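PDB 1BVP: core protein VP7 from Bluetongue virus, which forms trimers that assemble into the 260 capsomers coating a VP3 scaffold, and so builds part of the inner capsid of the virus. Local coordinates for residues A[30-35]-A[98-103]; A[121-126]-A[247-252]; A[181-186]-A[222-227]. All blocks are in the same frame, centred on the assembly; numbering follows the deposited sequence.

Interactions 2 and 3 belong to one antiparallel sheet in the beta-sandwich domain of VP7, while interaction 1 lies in the helical domain, its centre 42 Å from that of interaction 2 and 49 Å from that of interaction 3. Strand 241-252 pairs with strand 122-123 in interaction 2 and also neighbours strand 183-195, the first element of interaction 3; the two centres are 9 Å apart. Both sheet contacts are largely buried and rest on backbone hydrogen bonds, interaction 2 adding a cation-pi stack and a gripped carbonyl, interaction 3 mostly apolar packing. Interaction 1, partly exposed, is a helix against a loop, held by aliphatic contacts without a hydrogen bond across. All three reach the second subunit.

Interaction 1 (A[30-35]-A[98-103]); sequences MEILGI and EIPFTT
Ile35 and Ile32, one turn apart on helix 27-44, close over Pro100 in the loop that leads into helix 103-116. This is helix-on-loop packing inside the helical domain of VP7, and no hydrogen bond crosses it. Take Ile35 outward from CB, which points at the loop. Its CG2 branch, set opposite the backbone N by a chi1 of -43°, reaches 3.8 Å from Glu98 O and comes up to the Ile99 side chain, where CG1 is 4.3 Å from Ile35 CG2. The other branch leaves through CG1 and runs out straight to CD1 (chi2 -177°), which ends against the carbonyl oxygen of Glu98 and the proline ring together, with Pro100 CD 3.9 Å from Ile35 CD1. Ile32 works on the next corner of that ring: its CG1 is 3.9 Å from Pro100 CG. The ring thus has CD under one isoleucine and CG under the other. Pro100 also packs on Val24 of the second subunit, and Thr102 on its Glu26, so this contact borders the trimer interface. Farther along, Thr102 N-caps helix 103-116, its OG1 accepting from Ala105 N, while its backbone N is bonded to Thr10 OG1 on helix 2-15. The methyl of the same threonine turns to apolar use: Thr102 CG2 meets Ile32 CD1 at 4.2 Å.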
loop_
_atom_site.group_PDB
_atom_site.type_symbol
_atom_site.label_atom_id
_atom_site.label_comp_id
_atom_site.label_asym_id
_atom_site.label_seq_id
_atom_site.Cartn_x
_atom_site.Cartn_y
_atom_site.Cartn_z
ATOM N N MET A 30 -7.021 13.144 -30.731
ATOM C CA MET A 30 -7.969 13.709 -31.679
ATOM C C MET A 30 -8.675 12.639 -32.498
ATOM O O MET A 30 -9.850 12.775 -32.818
ATOM C CB MET A 30 -7.277 14.697 -32.596
ATOM C CG MET A 30 -7.031 16.049 -31.985
ATOM S SD MET A 30 -6.122 16.980 -33.255
ATOM C CE MET A 30 -6.877 18.751 -33.093
ATOM N N GLU A 31 -7.961 11.580 -32.846
ATOM C CA GLU A 31 -8.554 10.504 -33.608
ATOM C C GLU A 31 -9.712 9.864 -32.834
ATOM O O GLU A 31 -10.779 9.632 -33.384
ATOM C CB GLU A 31 -7.490 9.489 -33.903
ATOM C CG GLU A 31 -8.001 8.247 -34.549
ATOM C CD GLU A 31 -6.955 7.142 -34.518
ATOM O OE1 GLU A 31 -5.747 7.464 -34.309
ATOM O OE2 GLU A 31 -7.331 5.953 -34.682
ATOM N N ILE A 32 -9.507 9.656 -31.535
ATOM C CA ILE A 32 -10.494 9.055 -30.632
ATOM C C ILE A 32 -11.681 9.990 -30.333
ATOM O O ILE A 32 -12.852 9.577 -30.431
ATOM C CB ILE A 32 -9.805 8.678 -29.283
ATOM C CG1 ILE A 32 -8.829 7.519 -29.484
ATOM C CG2 ILE A 32 -10.825 8.342 -28.199
ATOM C CD1 ILE A 32 -7.772 7.472 -28.389
ATOM N N LEU A 33 -11.380 11.219 -29.900
ATOM C CA LEU A 33 -12.419 12.186 -29.589
ATOM C C LEU A 33 -13.283 12.451 -30.790
ATOM O O LEU A 33 -14.492 12.602 -30.669
ATOM C CB LEU A 33 -11.837 13.503 -29.106
ATOM C CG LEU A 33 -11.254 13.422 -27.701
ATOM C CD1 LEU A 33 -10.954 14.805 -27.185
ATOM C CD2 LEU A 33 -12.238 12.715 -26.792
ATOM N N GLY A 34 -12.649 12.514 -31.953
ATOM C CA GLY A 34 -13.364 12.751 -33.185
ATOM C C GLY A 34 -14.453 11.732 -33.393
ATOM O O GLY A 34 -15.627 12.090 -33.504
ATOM N N ILE A 35 -14.068 10.467 -33.445
ATOM C CA ILE A 35 -15.030 9.386 -33.636
ATOM C C ILE A 35 -16.086 9.293 -32.543
ATOM O O ILE A 35 -17.292 9.143 -32.815
ATOM C CB ILE A 35 -14.323 8.041 -33.673
ATOM C CG1 ILE A 35 -13.065 8.189 -34.512
ATOM C CG2 ILE A 35 -15.244 6.981 -34.292
ATOM C CD1 ILE A 35 -12.289 6.932 -34.701
ATOM N N GLU A 98 -16.242 0.936 -33.990
ATOM C CA GLU A 98 -15.339 1.878 -34.629
ATOM C C GLU A 98 -14.659 2.810 -33.658
ATOM O O GLU A 98 -13.692 3.475 -34.048
ATOM C CB GLU A 98 -16.019 2.657 -35.766
ATOM C CG GLU A 98 -16.257 1.841 -37.052
ATOM C CD GLU A 98 -17.498 0.940 -36.992
ATOM O OE1 GLU A 98 -18.578 1.393 -36.495
ATOM O OE2 GLU A 98 -17.394 -0.219 -37.472
ATOM N N ILE A 99 -15.177 2.927 -32.430
ATOM C CA ILE A 99 -14.514 3.784 -31.433
ATOM C C ILE A 99 -13.396 2.931 -30.851
ATOM O O ILE A 99 -13.639 1.862 -30.284
ATOM C CB ILE A 99 -15.411 4.201 -30.285
ATOM C CG1 ILE A 99 -16.671 4.888 -30.814
ATOM C CG2 ILE A 99 -14.615 5.116 -29.349
ATOM C CD1 ILE A 99 -17.523 5.463 -29.727
ATOM N N PRO A 100 -12.148 3.362 -31.033
ATOM C CA PRO A 100 -11.038 2.564 -30.498
ATOM C C PRO A 100 -10.781 2.793 -28.989
ATOM O O PRO A 100 -11.216 3.792 -28.408
ATOM C CB PRO A 100 -9.859 3.019 -31.371
ATOM C CG PRO A 100 -10.157 4.506 -31.530
ATOM C CD PRO A 100 -11.677 4.618 -31.660
ATOM N N PHE A 101 -10.179 1.808 -28.336
ATOM C CA PHE A 101 -9.815 1.944 -26.927
ATOM C C PHE A 101 -8.293 1.782 -26.853
ATOM O O PHE A 101 -7.676 1.180 -27.745
ATOM C CB PHE A 101 -10.549 0.934 -26.041
ATOM C CG PHE A 101 -10.457 -0.494 -26.512
ATOM C CD1 PHE A 101 -9.325 -1.260 -26.243
ATOM C CD2 PHE A 101 -11.508 -1.076 -27.204
ATOM C CE1 PHE A 101 -9.246 -2.605 -26.669
ATOM C CE2 PHE A 101 -11.451 -2.406 -27.631
ATOM C CZ PHE A 101 -10.313 -3.176 -27.363
ATOM N N THR A 102 -7.666 2.412 -25.874
ATOM C CA THR A 102 -6.226 2.322 -25.749
ATOM C C THR A 102 -5.722 1.035 -25.061
ATOM O O THR A 102 -6.451 0.348 -24.347
ATOM C CB THR A 102 -5.707 3.492 -24.932
ATOM O OG1 THR A 102 -6.344 3.489 -23.647
ATOM C CG2 THR A 102 -5.983 4.798 -25.627
ATOM N N THR A 103 -4.450 0.731 -25.284
ATOM C CA THR A 103 -3.786 -0.394 -24.653
ATOM C C THR A 103 -3.922 -0.293 -23.107
ATOM O O THR A 103 -4.223 -1.295 -22.465
ATOM C CB THR A 103 -2.292 -0.412 -25.066
ATOM O OG1 THR A 103 -2.183 -0.834 -26.424
ATOM C CG2 THR A 103 -1.503 -1.349 -24.219
#

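Interaction 2 (A[121-126]-A[247-252]); sequences PARQPY and VVFYIS
Ala122 O is gripped from two sides where 122-123 joins strand 241-252 as a short antiparallel partner in the sheet of the VP7 beta-sandwich. Ser252 N gives it the strand-to-strand bond at 3.1 Å, and Gln124 NE2 comes in from the opposite face of the carbonyl plane to bond Ala122 O at 2.9 Å, standing well above that plane. The glutamine manages this because its chain folds back at chi2 (-65°), turning the amide back toward Ala122; NE2 is also hydrogen-bonded to Asp254 O, so both bonds help fix the rotation of the amide. Ala122 and Ser252 form a hydrogen-bonded pair, the second link being Ala122 N to Ser252 O at 2.9 Å. Arg123 and Ile251 follow as a non-hydrogen-bonded pair, and then Gln124 N bonds to Tyr250 O at 3.1 Å. On the Arg123 side the side chain runs extended from CG to NE, past the rim of Phe249, and lays its guanidinium flat on that ring: CZ is 3.8 Å from the centroid of the Phe249 ring and the planes are only 14° apart, a stacked cation-pi pair. Its NH2 goes on to Tyr126 OH of the second subunit, which ties the stack into the trimer interface. Gln124 takes the other aromatic, making a CH-pi contact in which its CB sits over one face of Tyr250, 3.9 Å from the ring centroid. Phe128 meets the same ring edge-to-face. Tyr126 O comes to the edge of the Tyr250 ring, near its plane, 3.6 Å from Tyr250 CE1.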
loop_
_atom_site.group_PDB
_atom_site.type_symbol
_atom_site.label_atom_id
_atom_site.label_comp_id
_atom_site.label_asym_id
_atom_site.label_seq_id
_atom_site.Cartn_x
_atom_site.Cartn_y
_atom_site.Cartn_z
ATOM N N PRO A 121 -4.588 -16.154 -2.805
ATOM C CA PRO A 121 -4.116 -15.846 -1.445
ATOM C C PRO A 121 -3.681 -14.402 -1.258
ATOM O O PRO A 121 -2.977 -13.851 -2.089
ATOM C CB PRO A 121 -2.920 -16.785 -1.279
ATOM C CG PRO A 121 -2.426 -17.016 -2.695
ATOM C CD PRO A 121 -3.724 -17.156 -3.464
ATOM N N ALA A 122 -4.032 -13.819 -0.122
ATOM C CA ALA A 122 -3.647 -12.455 0.192
ATOM C C ALA A 122 -3.504 -12.218 1.709
ATOM O O ALA A 122 -4.340 -12.718 2.481
ATOM C CB ALA A 122 -4.699 -11.543 -0.327
ATOM N N ARG A 123 -2.469 -11.462 2.120
ATOM C CA ARG A 123 -2.257 -11.077 3.529
ATOM C C ARG A 123 -3.474 -10.263 3.950
ATOM O O ARG A 123 -3.739 -9.216 3.351
ATOM C CB ARG A 123 -1.101 -10.104 3.711
ATOM C CG ARG A 123 0.235 -10.657 4.054
ATOM C CD ARG A 123 1.229 -9.475 4.229
ATOM N NE ARG A 123 2.642 -9.837 4.480
ATOM C CZ ARG A 123 3.325 -10.792 3.846
ATOM N NH1 ARG A 123 2.774 -11.560 2.897
ATOM N NH2 ARG A 123 4.610 -10.924 4.097
ATOM N N GLN A 124 -4.210 -10.734 4.962
ATOM C CA GLN A 124 -5.379 -10.023 5.485
ATOM C C GLN A 124 -4.890 -8.869 6.379
ATOM O O GLN A 124 -3.814 -8.932 6.964
ATOM C CB GLN A 124 -6.275 -10.995 6.198
ATOM C CG GLN A 124 -6.631 -12.123 5.282
ATOM C CD GLN A 124 -7.462 -11.636 4.131
ATOM O OE1 GLN A 124 -8.441 -10.909 4.325
ATOM N NE2 GLN A 124 -7.065 -11.997 2.925
ATOM N N PRO A 125 -5.666 -7.781 6.449
ATOM C CA PRO A 125 -5.390 -6.546 7.209
ATOM C C PRO A 125 -5.408 -6.467 8.721
ATOM O O PRO A 125 -4.641 -5.688 9.314
ATOM C CB PRO A 125 -6.403 -5.555 6.624
ATOM C CG PRO A 125 -7.600 -6.456 6.304
ATOM C CD PRO A 125 -6.981 -7.730 5.761
ATOM N N TYR A 126 -6.340 -7.184 9.345
ATOM C CA TYR A 126 -6.471 -7.111 10.781
ATOM C C TYR A 126 -5.953 -8.298 11.559
ATOM O O TYR A 126 -5.506 -9.285 10.973
ATOM C CB TYR A 126 -7.910 -6.854 11.118
ATOM C CG TYR A 126 -8.496 -5.753 10.291
ATOM C CD1 TYR A 126 -7.881 -4.474 10.212
ATOM C CD2 TYR A 126 -9.692 -5.974 9.598
ATOM C CE1 TYR A 126 -8.479 -3.430 9.448
ATOM C CE2 TYR A 126 -10.304 -4.960 8.836
ATOM C CZ TYR A 126 -9.709 -3.699 8.760
ATOM O OH TYR A 126 -10.405 -2.766 8.008
ATOM N N VAL A 247 0.317 -14.311 16.064
ATOM C CA VAL A 247 -0.028 -14.502 14.650
ATOM C C VAL A 247 0.439 -13.197 13.981
ATOM O O VAL A 247 -0.273 -12.170 14.007
ATOM C CB VAL A 247 -1.542 -14.720 14.397
ATOM C CG1 VAL A 247 -1.823 -14.699 12.922
ATOM C CG2 VAL A 247 -1.980 -16.055 14.946
ATOM N N VAL A 248 1.655 -13.226 13.430
ATOM C CA VAL A 248 2.209 -12.046 12.792
ATOM C C VAL A 248 1.408 -11.564 11.570
ATOM O O VAL A 248 1.265 -10.358 11.360
ATOM C CB VAL A 248 3.730 -12.138 12.614
ATOM C CG1 VAL A 248 4.159 -13.531 12.533
ATOM C CG2 VAL A 248 4.166 -11.345 11.434
ATOM N N PHE A 249 0.839 -12.506 10.815
ATOM C CA PHE A 249 -0.066 -12.224 9.697
ATOM C C PHE A 249 -0.528 -13.544 9.150
ATOM O O PHE A 249 0.101 -14.575 9.387
ATOM C CB PHE A 249 0.548 -11.365 8.582
ATOM C CG PHE A 249 1.634 -12.041 7.811
ATOM C CD1 PHE A 249 2.961 -11.945 8.220
ATOM C CD2 PHE A 249 1.339 -12.781 6.674
ATOM C CE1 PHE A 249 3.984 -12.585 7.504
ATOM C CE2 PHE A 249 2.359 -13.422 5.956
ATOM C CZ PHE A 249 3.679 -13.323 6.374
ATOM N N TYR A 250 -1.658 -13.531 8.462
ATOM C CA TYR A 250 -2.179 -14.755 7.864
ATOM C C TYR A 250 -2.686 -14.448 6.446
ATOM O O TYR A 250 -2.888 -13.273 6.110
ATOM C CB TYR A 250 -3.315 -15.345 8.712
ATOM C CG TYR A 250 -4.589 -14.514 8.783
ATOM C CD1 TYR A 250 -4.636 -13.334 9.534
ATOM C CD2 TYR A 250 -5.764 -14.936 8.141
ATOM C CE1 TYR A 250 -5.836 -12.591 9.651
ATOM C CE2 TYR A 250 -6.968 -14.210 8.255
ATOM C CZ TYR A 250 -6.989 -13.052 9.018
ATOM O OH TYR A 250 -8.179 -12.405 9.258
ATOM N N ILE A 251 -2.871 -15.483 5.620
ATOM C CA ILE A 251 -3.370 -15.284 4.261
ATOM C C ILE A 251 -4.647 -16.083 4.004
ATOM O O ILE A 251 -4.779 -17.222 4.438
ATOM C CB ILE A 251 -2.338 -15.651 3.148
ATOM C CG1 ILE A 251 -2.077 -17.145 3.163
ATOM C CG2 ILE A 251 -1.040 -14.820 3.255
ATOM C CD1 ILE A 251 -0.931 -17.526 2.312
ATOM N N SER A 252 -5.604 -15.468 3.325
ATOM C CA SER A 252 -6.821 -16.167 2.990
ATOM C C SER A 252 -7.240 -15.716 1.586
ATOM O O SER A 252 -6.500 -14.973 0.938
ATOM C CB SER A 252 -7.894 -15.884 4.030
ATOM O OG SER A 252 -8.432 -14.595 3.888
#

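Interaction 3 (A[181-186]-A[222-227]); sequences PMMIYL and IIAWDG
Leu186 and Ile184 drive their end methyls into the benzo side of the Trp225 indole. Leu186 CD2 comes 3.5 Å from Trp225 CE3, and Ile184 CD1 lies 3.8 Å from Trp225 CZ3, the isoleucine running alongside the indole and the leucine slanting across it. Gly227 CA sits over one face of the same indole, so the tryptophan is wedged among three bumps. On the opposite side of this antiparallel pair, the small methyl of Ala224 fills the notch between Met183 and Tyr185: Met183, bent at chi2 (75°), brings CE to 3.6 Å from Ala224 CB, and Tyr185 CE2 is 3.7 Å from that CB. Ile222 CG2 tucks in at the edge of the Tyr185 ring. The backbones are joined by two hydrogen-bonded pairs, Ile184 with Trp225 and Leu186 with Ile223, flanking the non-hydrogen-bonded pair Tyr185 with Ala224. At this end strand 183-195 runs between 223-225 and 241-252; on the latter side Met182 and Met183 form a classic beta bulge opposite Ile251. Val212 of strand 209-212 packs against Ile223 and Trp225, while Tyr185 stacks on Phe249 and touches Ile298 of the second subunit.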
loop_
_atom_site.group_PDB
_atom_site.type_symbol
_atom_site.label_atom_id
_atom_site.label_comp_id
_atom_site.label_asym_id
_atom_site.label_seq_id
_atom_site.Cartn_x
_atom_site.Cartn_y
_atom_site.Cartn_z
ATOM N N PRO A 181 -8.247 -19.294 6.885
ATOM C CA PRO A 181 -6.852 -19.187 6.502
ATOM C C PRO A 181 -6.312 -20.303 5.656
ATOM O O PRO A 181 -6.834 -21.402 5.661
ATOM C CB PRO A 181 -6.147 -19.093 7.851
ATOM C CG PRO A 181 -6.920 -19.992 8.671
ATOM C CD PRO A 181 -8.352 -19.643 8.311
ATOM N N MET A 182 -5.308 -19.957 4.865
ATOM C CA MET A 182 -4.615 -20.884 4.003
ATOM C C MET A 182 -3.271 -21.103 4.666
ATOM O O MET A 182 -2.672 -22.175 4.550
ATOM C CB MET A 182 -4.420 -20.266 2.626
ATOM C CG MET A 182 -5.668 -20.293 1.764
ATOM S SD MET A 182 -5.421 -19.582 0.140
ATOM C CE MET A 182 -4.285 -20.740 -0.668
ATOM N N MET A 183 -2.779 -20.066 5.332
ATOM C CA MET A 183 -1.521 -20.174 6.028
ATOM C C MET A 183 -1.535 -19.148 7.161
ATOM O O MET A 183 -2.161 -18.101 7.027
ATOM C CB MET A 183 -0.364 -19.946 5.080
ATOM C CG MET A 183 0.889 -20.636 5.508
ATOM S SD MET A 183 0.784 -22.387 5.195
ATOM C CE MET A 183 2.459 -22.712 4.953
ATOM N N ILE A 184 -0.945 -19.509 8.304
ATOM C CA ILE A 184 -0.898 -18.647 9.482
ATOM C C ILE A 184 0.559 -18.551 9.833
ATOM O O ILE A 184 1.247 -19.570 9.872
ATOM C CB ILE A 184 -1.687 -19.264 10.665
ATOM C CG1 ILE A 184 -3.080 -19.653 10.179
ATOM C CG2 ILE A 184 -1.828 -18.260 11.813
ATOM C CD1 ILE A 184 -3.977 -20.139 11.227
ATOM N N TYR A 185 1.052 -17.325 9.982
ATOM C CA TYR A 185 2.455 -17.124 10.290
ATOM C C TYR A 185 2.593 -16.725 11.746
ATOM O O TYR A 185 2.112 -15.680 12.207
ATOM C CB TYR A 185 3.107 -16.124 9.320
ATOM C CG TYR A 185 3.049 -16.610 7.882
ATOM C CD1 TYR A 185 1.912 -16.391 7.090
ATOM C CD2 TYR A 185 4.082 -17.353 7.342
ATOM C CE1 TYR A 185 1.803 -16.906 5.810
ATOM C CE2 TYR A 185 3.990 -17.877 6.049
ATOM C CZ TYR A 185 2.841 -17.652 5.287
ATOM O OH TYR A 185 2.748 -18.194 4.015
ATOM N N LEU A 186 3.229 -17.642 12.455
ATOM C CA LEU A 186 3.451 -17.599 13.876
ATOM C C LEU A 186 4.860 -17.315 14.333
ATOM O O LEU A 186 5.821 -17.543 13.604
ATOM C CB LEU A 186 3.164 -19.003 14.395
ATOM C CG LEU A 186 1.783 -19.441 14.805
ATOM C CD1 LEU A 186 0.720 -18.550 14.251
ATOM C CD2 LEU A 186 1.608 -20.857 14.392
ATOM N N ILE A 222 9.804 -16.823 12.454
ATOM C CA ILE A 222 8.505 -17.004 11.798
ATOM C C ILE A 222 8.283 -18.437 11.359
ATOM O O ILE A 222 9.150 -19.052 10.741
ATOM C CB ILE A 222 8.330 -16.071 10.577
ATOM C CG1 ILE A 222 8.305 -14.635 11.059
ATOM C CG2 ILE A 222 6.986 -16.310 9.922
ATOM C CD1 ILE A 222 8.418 -13.653 9.962
ATOM N N ILE A 223 7.089 -18.931 11.631
ATOM C CA ILE A 223 6.709 -20.268 11.294
ATOM C C ILE A 223 5.510 -20.220 10.359
ATOM O O ILE A 223 4.507 -19.556 10.630
ATOM C CB ILE A 223 6.288 -21.014 12.569
ATOM C CG1 ILE A 223 7.495 -21.252 13.466
ATOM C CG2 ILE A 223 5.551 -22.312 12.235
ATOM C CD1 ILE A 223 7.078 -21.526 14.897
ATOM N N ALA A 224 5.610 -20.957 9.268
ATOM C CA ALA A 224 4.528 -21.051 8.314
ATOM C C ALA A 224 3.695 -22.255 8.728
ATOM O O ALA A 224 4.108 -23.399 8.559
ATOM C CB ALA A 224 5.097 -21.245 6.950
ATOM N N TRP A 225 2.526 -22.009 9.277
ATOM C CA TRP A 225 1.687 -23.100 9.736
ATOM C C TRP A 225 0.397 -23.151 8.934
ATOM O O TRP A 225 -0.301 -22.144 8.795
ATOM C CB TRP A 225 1.389 -22.884 11.232
ATOM C CG TRP A 225 0.434 -23.879 11.871
ATOM C CD1 TRP A 225 0.488 -25.240 11.777
ATOM C CD2 TRP A 225 -0.735 -23.581 12.660
ATOM N NE1 TRP A 225 -0.577 -25.803 12.433
ATOM C CE2 TRP A 225 -1.346 -24.811 12.982
ATOM C CE3 TRP A 225 -1.323 -22.397 13.121
ATOM C CZ2 TRP A 225 -2.525 -24.896 13.751
ATOM C CZ3 TRP A 225 -2.504 -22.479 13.891
ATOM C CH2 TRP A 225 -3.086 -23.719 14.194
ATOM N N ASP A 226 0.050 -24.341 8.463
ATOM C CA ASP A 226 -1.169 -24.539 7.684
ATOM C C ASP A 226 -2.447 -24.494 8.451
ATOM O O ASP A 226 -3.508 -24.623 7.863
ATOM C CB ASP A 226 -1.134 -25.858 6.941
ATOM C CG ASP A 226 -0.784 -27.008 7.832
ATOM O OD1 ASP A 226 0.412 -27.125 8.207
ATOM O OD2 ASP A 226 -1.692 -27.783 8.153
ATOM N N GLY A 227 -2.372 -24.393 9.767
ATOM C CA GLY A 227 -3.589 -24.332 10.564
ATOM C C GLY A 227 -4.233 -25.676 10.849
ATOM O O GLY A 227 -5.227 -25.725 11.572
#